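Local coordinates for heme oxygenase (mycobilin-producing) (Mycobacterium tuberculosis, PDB 6PLE), which degrades heme oxidatively to mycobilins with release of free iron, working as a homodimer in the presence of a suitable electron donor, at residues I9-G14 / E49-V54; G35-Q40 / H56-E61. The protein carries 1 engineered substitution. All blocks are in the same frame, centred on the assembly; numbering follows the deposited sequence.

Interaction 1: residues I9-G14 / E49-V54; sequences IEVPAG and ERYFVV. With BLA (biliverdine IX alpha), chain C.
I9 and Y51 lie side by side as an antiparallel hydrogen-bonded pair, and the backbone bonds between them are unequal. I9 N gives its hydrogen to Y51 O over 2.8 Å, with the N-H...O angle at 158° and the donor lying in the carbonyl plane. The return bond, from Y51 N to I9 O over 3.0 Å, is weak because it bends to 124°, just where strand 3-9 runs out into the loop that leads to helix 16-24.

Apolar contacts follow on the face that carries I9 and Y51. V11 comes to the edge of the Y51 ring, where its CG2 lies 3.6 Å from Y51 CD1; that methyl sits between the backbone N and the carbonyl carbon of its own residue (chi1 -81° for CG1). L19 of helix 16-24 packs against I9, V11 and Y51, as befits the dimeric alpha+beta barrel clan, in which helices cover one face of an antiparallel sheet. The Y51 hydroxyl reaches the same helix, hydrogen-bonding to E20.

Two aliphatic groups carry the contact on to the ligand. I9 CD1 meets V53 CG2 at 3.9 Å and also approaches pyrrole carbon C3D of biliverdin at 3.6 Å, while the other methyl of V53, CG1, stands 3.9 Å from C4B of the same biliverdin.

Among the charged residues, E10 and R50 run side by side, their CG atoms 3.7 Å apart. Their charged ends do not meet: E10 OE1 remains 5.4 Å from R50 NH1, and the guanidinium is instead engaged in a salt bridge with E48.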
ATOM      1  N   ILE A   9      -6.740 -10.026   6.628  1.00 32.51           N
ATOM      2  CA  ILE A   9      -6.854  -8.620   6.998  1.00 31.99           C
ATOM      3  C   ILE A   9      -6.936  -8.502   8.515  1.00 38.29           C
ATOM      4  O   ILE A   9      -7.699  -9.229   9.160  1.00 39.55           O
ATOM      5  CB  ILE A   9      -8.073  -7.973   6.317  1.00 34.17           C
ATOM      6  CG1 ILE A   9      -7.908  -7.992   4.791  1.00 35.93           C
ATOM      7  CG2 ILE A   9      -8.237  -6.553   6.781  1.00 29.78           C
ATOM      8  CD1 ILE A   9      -8.909  -7.101   4.047  1.00 32.03           C
ATOM      9  N   GLU A  10      -6.145  -7.592   9.088  1.00 38.14           N
ATOM     10  CA  GLU A  10      -6.159  -7.328  10.520  1.00 37.08           C
ATOM     11  C   GLU A  10      -6.998  -6.092  10.807  1.00 38.31           C
ATOM     12  O   GLU A  10      -6.835  -5.061  10.153  1.00 42.41           O
ATOM     13  CB  GLU A  10      -4.748  -7.142  11.074  1.00 34.04           C
ATOM     14  CG  GLU A  10      -3.751  -8.237  10.686  1.00 31.47           C
ATOM     15  CD  GLU A  10      -2.290  -7.825  10.895  1.00 39.61           C
ATOM     16  OE1 GLU A  10      -1.395  -8.506  10.350  1.00 35.54           O
ATOM     17  OE2 GLU A  10      -2.031  -6.817  11.596  1.00 45.91           O
ATOM     18  N   VAL A  11      -7.886  -6.202  11.788  1.00 35.05           N
ATOM     19  CA  VAL A  11      -8.844  -5.158  12.130  1.00 39.14           C
ATOM     20  C   VAL A  11      -8.852  -5.038  13.643  1.00 48.67           C
ATOM     21  O   VAL A  11      -8.999  -6.052  14.341  1.00 52.92           O
ATOM     22  CB  VAL A  11     -10.256  -5.478  11.615  1.00 46.37           C
ATOM     23  CG1 VAL A  11     -10.388  -5.119  10.137  1.00 48.02           C
ATOM     24  CG2 VAL A  11     -10.584  -6.949  11.848  1.00 39.07           C
ATOM     25  N   PRO A  12      -8.704  -3.844  14.199  1.00 46.54           N
ATOM     26  CA  PRO A  12      -8.767  -3.719  15.653  1.00 45.84           C
ATOM     27  C   PRO A  12     -10.122  -4.190  16.148  1.00 47.41           C
ATOM     28  O   PRO A  12     -11.085  -4.317  15.387  1.00 49.50           O
ATOM     29  CB  PRO A  12      -8.559  -2.220  15.898  1.00 44.77           C
ATOM     30  CG  PRO A  12      -9.015  -1.571  14.645  1.00 44.80           C
ATOM     31  CD  PRO A  12      -8.680  -2.535  13.525  1.00 44.95           C
ATOM     32  N   ALA A  13     -10.184  -4.460  17.445  1.00 51.16           N
ATOM     33  CA  ALA A  13     -11.382  -5.039  18.029  1.00 50.78           C
ATOM     34  C   ALA A  13     -12.608  -4.183  17.736  1.00 53.02           C
ATOM     35  O   ALA A  13     -12.571  -2.955  17.856  1.00 56.68           O
ATOM     36  CB  ALA A  13     -11.196  -5.194  19.534  1.00 57.17           C
ATOM     37  N   GLY A  14     -13.691  -4.834  17.320  1.00 53.20           N
ATOM     38  CA  GLY A  14     -14.955  -4.151  17.172  1.00 49.98           C
ATOM     39  C   GLY A  14     -15.118  -3.358  15.901  1.00 49.94           C
ATOM     40  O   GLY A  14     -16.124  -2.651  15.767  1.00 54.09           O
ATOM     41  N   GLU A  49      -8.389 -14.250  14.441  1.00 38.44           N
ATOM     42  CA  GLU A  49      -8.900 -12.904  14.660  1.00 43.44           C
ATOM     43  C   GLU A  49      -8.877 -12.046  13.402  1.00 34.79           C
ATOM     44  O   GLU A  49      -9.388 -10.922  13.430  1.00 31.93           O
ATOM     45  CB  GLU A  49      -8.096 -12.203  15.764  1.00 45.09           C
ATOM     46  CG  GLU A  49      -8.670 -12.427  17.171  1.00 56.08           C
ATOM     47  CD  GLU A  49      -7.600 -12.685  18.236  1.00 70.20           C
ATOM     48  OE1 GLU A  49      -7.957 -12.715  19.436  1.00 73.02           O
ATOM     49  OE2 GLU A  49      -6.408 -12.858  17.884  1.00 75.49           O
ATOM     50  N   ARG A  50      -8.318 -12.549  12.311  1.00 29.93           N
ATOM     51  CA  ARG A  50      -8.204 -11.835  11.053  1.00 37.00           C
ATOM     52  C   ARG A  50      -9.345 -12.209  10.107  1.00 33.82           C
ATOM     53  O   ARG A  50      -9.716 -13.382  10.015  1.00 32.68           O
ATOM     54  CB  ARG A  50      -6.867 -12.170  10.387  1.00 36.28           C
ATOM     55  CG  ARG A  50      -5.695 -11.368  10.889  1.00 30.17           C
ATOM     56  CD  ARG A  50      -4.415 -11.951  10.332  1.00 29.16           C
ATOM     57  NE  ARG A  50      -4.362 -13.392  10.560  1.00 31.04           N
ATOM     58  CZ  ARG A  50      -3.461 -14.198  10.010  1.00 29.24           C
ATOM     59  NH1 ARG A  50      -2.534 -13.701   9.197  1.00 24.98           N
ATOM     60  NH2 ARG A  50      -3.482 -15.495  10.267  1.00 28.16           N
ATOM     61  N   TYR A  51      -9.892 -11.209   9.399  1.00 33.93           N
ATOM     62  CA  TYR A  51     -10.801 -11.487   8.287  1.00 30.30           C
ATOM     63  C   TYR A  51     -10.027 -12.129   7.156  1.00 32.18           C
ATOM     64  O   TYR A  51      -8.903 -11.729   6.845  1.00 36.89           O
ATOM     65  CB  TYR A  51     -11.487 -10.213   7.791  1.00 28.99           C
ATOM     66  CG  TYR A  51     -12.651  -9.857   8.636  1.00 29.91           C
ATOM     67  CD1 TYR A  51     -12.458  -9.318   9.883  1.00 29.76           C
ATOM     68  CD2 TYR A  51     -13.953 -10.143   8.226  1.00 32.84           C
ATOM     69  CE1 TYR A  51     -13.525  -9.025  10.700  1.00 35.10           C
ATOM     70  CE2 TYR A  51     -15.027  -9.861   9.037  1.00 30.21           C
ATOM     71  CZ  TYR A  51     -14.803  -9.307  10.278  1.00 35.77           C
ATOM     72  OH  TYR A  51     -15.845  -9.012  11.110  1.00 38.24           O
ATOM     73  N   PHE A  52     -10.607 -13.155   6.552  1.00 35.62           N
ATOM     74  CA  PHE A  52      -9.999 -13.741   5.370  1.00 32.27           C
ATOM     75  C   PHE A  52     -10.809 -13.314   4.166  1.00 30.46           C
ATOM     76  O   PHE A  52     -12.039 -13.313   4.222  1.00 33.92           O
ATOM     77  CB  PHE A  52      -9.911 -15.253   5.469  1.00 27.96           C
ATOM     78  CG  PHE A  52      -8.729 -15.725   6.256  1.00 32.08           C
ATOM     79  CD1 PHE A  52      -8.255 -14.973   7.321  1.00 28.84           C
ATOM     80  CD2 PHE A  52      -8.092 -16.914   5.940  1.00 30.06           C
ATOM     81  CE1 PHE A  52      -7.177 -15.393   8.056  1.00 28.86           C
ATOM     82  CE2 PHE A  52      -7.006 -17.343   6.677  1.00 34.59           C
ATOM     83  CZ  PHE A  52      -6.549 -16.583   7.737  1.00 32.17           C
ATOM     84  N   VAL A  53     -10.113 -12.888   3.118  1.00 31.71           N
ATOM     85  CA  VAL A  53     -10.687 -12.679   1.799  1.00 31.57           C
ATOM     86  C   VAL A  53     -10.172 -13.802   0.932  1.00 33.61           C
ATOM     87  O   VAL A  53      -8.989 -13.816   0.581  1.00 38.58           O
ATOM     88  CB  VAL A  53     -10.299 -11.329   1.180  1.00 35.61           C
ATOM     89  CG1 VAL A  53     -11.214 -11.043  -0.021  1.00 36.02           C
ATOM     90  CG2 VAL A  53     -10.323 -10.188   2.197  1.00 28.38           C
ATOM     91  N   VAL A  54     -11.049 -14.715   0.543  1.00 36.67           N
ATOM     92  CA  VAL A  54     -10.679 -15.831  -0.321  1.00 36.15           C
ATOM     93  C   VAL A  54     -11.196 -15.532  -1.717  1.00 38.08           C
ATOM     94  O   VAL A  54     -12.403 -15.356  -1.905  1.00 41.27           O
ATOM     95  CB  VAL A  54     -11.245 -17.160   0.198  1.00 30.19           C
ATOM     96  CG1 VAL A  54     -10.695 -18.283  -0.587  1.00 24.91           C
ATOM     97  CG2 VAL A  54     -10.947 -17.324   1.687  1.00 30.77           C
TER
HETATM   98  CHA BLA C 301     -10.865  -3.811   1.752  1.00 41.61           C
HETATM   99  NA  BLA C 301     -11.104  -5.117  -0.453  1.00 32.66           N
HETATM  100  C1A BLA C 301     -11.594  -4.290   0.489  1.00 37.33           C
HETATM  101  C2A BLA C 301     -12.863  -3.942   0.166  1.00 37.56           C
HETATM  102  C3A BLA C 301     -13.164  -4.568  -1.007  1.00 35.12           C
HETATM  103  C4A BLA C 301     -12.052  -5.302  -1.391  1.00 27.07           C
HETATM  104  CMA BLA C 301     -14.493  -4.486  -1.750  1.00 41.44           C
HETATM  105  CAA BLA C 301     -13.682  -3.010   1.064  1.00 38.25           C
HETATM  106  CBA BLA C 301     -13.512  -1.541   0.637  1.00 40.59           C
HETATM  107  CGA BLA C 301     -12.499  -0.810   1.526  1.00 46.17           C
HETATM  108  O1A BLA C 301     -12.594  -0.778   2.780  1.00 42.74           O
HETATM  109  O2A BLA C 301     -11.550  -0.204   0.983  1.00 48.84           O
HETATM  110  CHB BLA C 301     -11.815  -6.217  -2.624  1.00 31.18           C
HETATM  111  NB  BLA C 301      -9.838  -7.236  -1.329  1.00 31.65           N
HETATM  112  C1B BLA C 301     -10.799  -7.099  -2.533  1.00 33.40           C
HETATM  113  C2B BLA C 301     -10.341  -8.132  -3.516  1.00 35.12           C
HETATM  114  C3B BLA C 301      -9.219  -8.831  -2.981  1.00 28.81           C
HETATM  115  C4B BLA C 301      -8.836  -8.333  -1.628  1.00 31.24           C
HETATM  116  CMB BLA C 301     -10.969  -8.413  -4.894  1.00 33.71           C
HETATM  117  OB  BLA C 301      -7.953  -8.690  -0.933  1.00 29.68           O
HETATM  118  CAB BLA C 301      -8.464  -9.950  -3.678  1.00 34.74           C
HETATM  119  CBB BLA C 301      -7.697  -9.671  -4.713  1.00 38.08           C
HETATM  120  NC  BLA C 301      -7.172  -5.489  -1.542  1.00 34.70           N
HETATM  121  C1C BLA C 301      -6.663  -6.229  -2.797  1.00 36.05           C
HETATM  122  C2C BLA C 301      -5.286  -6.708  -2.481  1.00 29.16           C
HETATM  123  C3C BLA C 301      -4.928  -6.324  -1.152  1.00 38.02           C
HETATM  124  C4C BLA C 301      -6.035  -5.556  -0.509  1.00 34.75           C
HETATM  125  CMC BLA C 301      -4.407  -7.495  -3.456  1.00 34.22           C
HETATM  126  OC  BLA C 301      -7.253  -6.383  -3.812  1.00 44.63           O
HETATM  127  CAC BLA C 301      -3.617  -6.595  -0.402  1.00 33.43           C
HETATM  128  CBC BLA C 301      -3.194  -7.809  -0.164  1.00 33.21           C
HETATM  129  CHD BLA C 301      -5.987  -5.096   0.735  1.00 32.30           C
HETATM  130  ND  BLA C 301      -8.606  -4.619   0.833  1.00 33.35           N
HETATM  131  C1D BLA C 301      -7.256  -4.587   1.433  1.00 29.76           C
HETATM  132  C2D BLA C 301      -7.305  -3.954   2.785  1.00 34.37           C
HETATM  133  C3D BLA C 301      -8.715  -3.611   3.032  1.00 30.96           C
HETATM  134  C4D BLA C 301      -9.545  -4.007   1.841  1.00 34.74           C
HETATM  135  CMD BLA C 301      -6.123  -3.719   3.742  1.00 34.14           C
HETATM  136  CAD BLA C 301      -9.338  -2.918   4.232  1.00 39.34           C
HETATM  137  CBD BLA C 301      -9.587  -1.492   3.726  1.00 41.89           C
HETATM  138  CGD BLA C 301     -10.028  -0.582   4.862  1.00 46.30           C
HETATM  139  O1D BLA C 301      -9.292  -0.444   5.868  1.00 52.70           O
HETATM  140  O2D BLA C 301     -11.122   0.032   4.780  1.00 46.68           O

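Interaction 2: residues G35-Q40 / H56-E61; sequences GFLGFQ and HWESDE
The ring of F36 leans obliquely against the indole of W57, the two planes 58° apart and the centroid of the phenyl 4.7 Å from that of the six-membered ring. F36 CD1 does the touching: it stands over one indole face, offset toward the rim, 3.2 Å from W57 CH2. With its CG anti to the backbone N (chi1 -174°), the phenyl is carried across the indole. W57 belongs to the biliverdin pocket, and its NE1 is hydrogen-bonded to T55; its side chain also comes within about 4 Å of that of W66, the predicted transition-state stabiliser.

The two residues form an antiparallel non-hydrogen-bonded pair in the beta hairpin of strands 36-42 and 51-57, at the end remote from its turn. Backbone bonds flank the pair: E58 N binds G35 O at 3.0 Å on a lone pair, whereas L37 N approaches H56 O at 3.1 Å from above the carbonyl plane. A weak bond, 3.4 Å long, joins H56 N to G38 O.

L37 and H56 point to the face of the sheet opposite F36 and W57, their CB atoms 3.9 Å apart. Farther out L37 crosses E58 at about a right angle, L37 CD2 resting 3.8 Å from E58 CG.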
ATOM      1  N   GLY A  35     -11.002 -13.136 -15.697  1.00 33.40           N
ATOM      2  CA  GLY A  35     -10.515 -14.271 -14.944  1.00 37.08           C
ATOM      3  C   GLY A  35     -10.944 -14.327 -13.491  1.00 37.64           C
ATOM      4  O   GLY A  35     -10.606 -15.298 -12.800  1.00 42.14           O
ATOM      5  N   PHE A  36     -11.684 -13.337 -13.001  1.00 36.96           N
ATOM      6  CA  PHE A  36     -12.146 -13.359 -11.618  1.00 43.44           C
ATOM      7  C   PHE A  36     -13.239 -14.390 -11.454  1.00 44.99           C
ATOM      8  O   PHE A  36     -14.142 -14.493 -12.280  1.00 51.97           O
ATOM      9  CB  PHE A  36     -12.678 -11.988 -11.214  1.00 47.53           C
ATOM     10  CG  PHE A  36     -13.048 -11.860  -9.754  1.00 51.42           C
ATOM     11  CD1 PHE A  36     -12.117 -12.062  -8.752  1.00 48.77           C
ATOM     12  CD2 PHE A  36     -14.324 -11.493  -9.381  1.00 56.57           C
ATOM     13  CE1 PHE A  36     -12.466 -11.913  -7.414  1.00 44.77           C
ATOM     14  CE2 PHE A  36     -14.670 -11.325  -8.043  1.00 59.94           C
ATOM     15  CZ  PHE A  36     -13.744 -11.544  -7.062  1.00 43.97           C
ATOM     16  N   LEU A  37     -13.173 -15.146 -10.371  1.00 51.46           N
ATOM     17  CA  LEU A  37     -14.167 -16.176 -10.101  1.00 47.06           C
ATOM     18  C   LEU A  37     -14.859 -15.923  -8.767  1.00 49.43           C
ATOM     19  O   LEU A  37     -15.304 -16.866  -8.111  1.00 53.65           O
ATOM     20  CB  LEU A  37     -13.538 -17.570 -10.129  1.00 36.38           C
ATOM     21  CG  LEU A  37     -12.637 -17.946 -11.310  1.00 42.64           C
ATOM     22  CD1 LEU A  37     -12.407 -19.448 -11.397  1.00 32.00           C
ATOM     23  CD2 LEU A  37     -13.231 -17.449 -12.621  1.00 47.24           C
ATOM     24  N   GLY A  38     -14.927 -14.656  -8.340  1.00 44.67           N
ATOM     25  CA  GLY A  38     -15.621 -14.325  -7.107  1.00 48.96           C
ATOM     26  C   GLY A  38     -14.882 -14.596  -5.806  1.00 50.40           C
ATOM     27  O   GLY A  38     -14.034 -15.497  -5.708  1.00 44.12           O
ATOM     28  N   PHE A  39     -15.227 -13.832  -4.777  1.00 41.10           N
ATOM     29  CA  PHE A  39     -14.556 -13.957  -3.507  1.00 43.51           C
ATOM     30  C   PHE A  39     -15.540 -14.261  -2.382  1.00 49.68           C
ATOM     31  O   PHE A  39     -16.739 -14.003  -2.489  1.00 48.56           O
ATOM     32  CB  PHE A  39     -13.728 -12.696  -3.203  1.00 43.10           C
ATOM     33  CG  PHE A  39     -14.524 -11.467  -2.811  1.00 46.19           C
ATOM     34  CD1 PHE A  39     -15.158 -11.376  -1.577  1.00 42.63           C
ATOM     35  CD2 PHE A  39     -14.539 -10.348  -3.641  1.00 48.89           C
ATOM     36  CE1 PHE A  39     -15.852 -10.227  -1.207  1.00 40.68           C
ATOM     37  CE2 PHE A  39     -15.230  -9.186  -3.274  1.00 45.26           C
ATOM     38  CZ  PHE A  39     -15.882  -9.131  -2.048  1.00 45.02           C
ATOM     39  N   GLN A  40     -15.009 -14.820  -1.293  1.00 48.64           N
ATOM     40  CA  GLN A  40     -15.702 -14.855  -0.017  1.00 39.96           C
ATOM     41  C   GLN A  40     -14.977 -13.976   0.989  1.00 38.18           C
ATOM     42  O   GLN A  40     -13.741 -13.913   1.007  1.00 39.54           O
ATOM     43  CB  GLN A  40     -15.800 -16.268   0.532  1.00 41.68           C
ATOM     44  CG  GLN A  40     -15.780 -17.348  -0.487  1.00 39.96           C
ATOM     45  CD  GLN A  40     -15.574 -18.714   0.157  1.00 51.70           C
ATOM     46  OE1 GLN A  40     -16.535 -19.380   0.590  1.00 51.55           O
ATOM     47  NE2 GLN A  40     -14.311 -19.142   0.220  1.00 42.67           N
ATOM     48  N   HIS A  56     -10.857 -16.673  -5.943  1.00 38.34           N
ATOM     49  CA  HIS A  56     -10.376 -17.612  -6.953  1.00 37.28           C
ATOM     50  C   HIS A  56     -10.190 -16.879  -8.277  1.00 34.43           C
ATOM     51  O   HIS A  56     -10.812 -15.841  -8.516  1.00 33.47           O
ATOM     52  CB  HIS A  56     -11.335 -18.799  -7.133  1.00 41.71           C
ATOM     53  CG  HIS A  56     -11.702 -19.485  -5.849  1.00 43.44           C
ATOM     54  ND1 HIS A  56     -12.373 -18.845  -4.824  1.00 39.91           N
ATOM     55  CD2 HIS A  56     -11.492 -20.754  -5.427  1.00 40.17           C
ATOM     56  CE1 HIS A  56     -12.560 -19.688  -3.825  1.00 36.09           C
ATOM     57  NE2 HIS A  56     -12.029 -20.852  -4.163  1.00 47.53           N
ATOM     58  N   TRP A  57      -9.290 -17.403  -9.112  1.00 31.92           N
ATOM     59  CA  TRP A  57      -8.965 -16.797 -10.394  1.00 30.95           C
ATOM     60  C   TRP A  57      -8.538 -17.891 -11.357  1.00 34.44           C
ATOM     61  O   TRP A  57      -8.022 -18.931 -10.944  1.00 31.02           O
ATOM     62  CB  TRP A  57      -7.853 -15.754 -10.298  1.00 31.00           C
ATOM     63  CG  TRP A  57      -7.993 -14.786  -9.192  1.00 30.82           C
ATOM     64  CD1 TRP A  57      -7.717 -15.003  -7.871  1.00 35.92           C
ATOM     65  CD2 TRP A  57      -8.413 -13.427  -9.292  1.00 36.36           C
ATOM     66  NE1 TRP A  57      -7.948 -13.862  -7.140  1.00 34.81           N
ATOM     67  CE2 TRP A  57      -8.382 -12.880  -7.988  1.00 34.11           C
ATOM     68  CE3 TRP A  57      -8.827 -12.614 -10.355  1.00 34.29           C
ATOM     69  CZ2 TRP A  57      -8.753 -11.571  -7.724  1.00 33.72           C
ATOM     70  CZ3 TRP A  57      -9.172 -11.305 -10.087  1.00 36.54           C
ATOM     71  CH2 TRP A  57      -9.127 -10.792  -8.791  1.00 33.46           C
ATOM     72  N   GLU A  58      -8.753 -17.638 -12.651  1.00 36.16           N
ATOM     73  CA  GLU A  58      -8.399 -18.629 -13.665  1.00 37.94           C
ATOM     74  C   GLU A  58      -6.902 -18.850 -13.725  1.00 39.15           C
ATOM     75  O   GLU A  58      -6.436 -19.947 -14.062  1.00 37.21           O
ATOM     76  CB  GLU A  58      -8.891 -18.175 -15.032  1.00 38.88           C
ATOM     77  CG  GLU A  58     -10.390 -17.957 -15.110  1.00 48.93           C
ATOM     78  CD  GLU A  58     -11.054 -18.835 -16.153  1.00 44.58           C
ATOM     79  OE1 GLU A  58     -11.842 -18.298 -16.963  1.00 54.86           O
ATOM     80  OE2 GLU A  58     -10.779 -20.056 -16.160  1.00 49.40           O
ATOM     81  N   SER A  59      -6.136 -17.813 -13.420  1.00 41.72           N
ATOM     82  CA  SER A  59      -4.693 -17.827 -13.572  1.00 38.48           C
ATOM     83  C   SER A  59      -4.140 -16.744 -12.660  1.00 29.69           C
ATOM     84  O   SER A  59      -4.890 -15.963 -12.080  1.00 32.21           O
ATOM     85  CB  SER A  59      -4.305 -17.591 -15.038  1.00 37.69           C
ATOM     86  OG  SER A  59      -4.264 -16.191 -15.308  1.00 41.93           O
ATOM     87  N   ASP A  60      -2.820 -16.695 -12.539  1.00 32.25           N
ATOM     88  CA  ASP A  60      -2.248 -15.596 -11.774  1.00 37.69           C
ATOM     89  C   ASP A  60      -2.285 -14.299 -12.557  1.00 35.07           C
ATOM     90  O   ASP A  60      -2.475 -13.232 -11.972  1.00 33.70           O
ATOM     91  CB  ASP A  60      -0.815 -15.909 -11.355  1.00 40.18           C
ATOM     92  CG  ASP A  60      -0.328 -14.981 -10.265  1.00 40.15           C
ATOM     93  OD1 ASP A  60      -0.986 -14.912  -9.215  1.00 40.71           O
ATOM     94  OD2 ASP A  60       0.695 -14.302 -10.455  1.00 42.92           O
ATOM     95  N   GLU A  61      -2.132 -14.388 -13.878  1.00 39.79           N
ATOM     96  CA  GLU A  61      -2.269 -13.218 -14.737  1.00 37.42           C
ATOM     97  C   GLU A  61      -3.640 -12.575 -14.567  1.00 37.98           C
ATOM     98  O   GLU A  61      -3.763 -11.343 -14.595  1.00 37.54           O
ATOM     99  CB  GLU A  61      -2.010 -13.622 -16.188  1.00 40.32           C
ATOM    100  CG  GLU A  61      -0.637 -14.281 -16.402  1.00 42.34           C
ATOM    101  CD  GLU A  61      -0.694 -15.810 -16.508  1.00 49.83           C
ATOM    102  OE1 GLU A  61      -1.010 -16.323 -17.606  1.00 52.83           O
ATOM    103  OE2 GLU A  61      -0.401 -16.506 -15.503  1.00 53.49           O
TER

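Interactions 1 and 2 lie 21 Å apart between centres, on opposite sides of the chain's centre, yet strand 51-57 runs through both. It pairs with strand 3-9 at its start in interaction 1 and with strand 36-42 at its end in interaction 2, as an inner strand of the antiparallel sheet. Along the chain the segments alternate: 9-14, 35-40, 49-54, 56-61. The contacts also touch directly, V54 O lying 2.7 Å from Q40 N in a probable hydrogen bond. Neighbouring strands of the sheet thus share in one pocket: V53 and W57 of strand 51-57 and I9, at the end of strand 3-9, all belong to the biliverdin site.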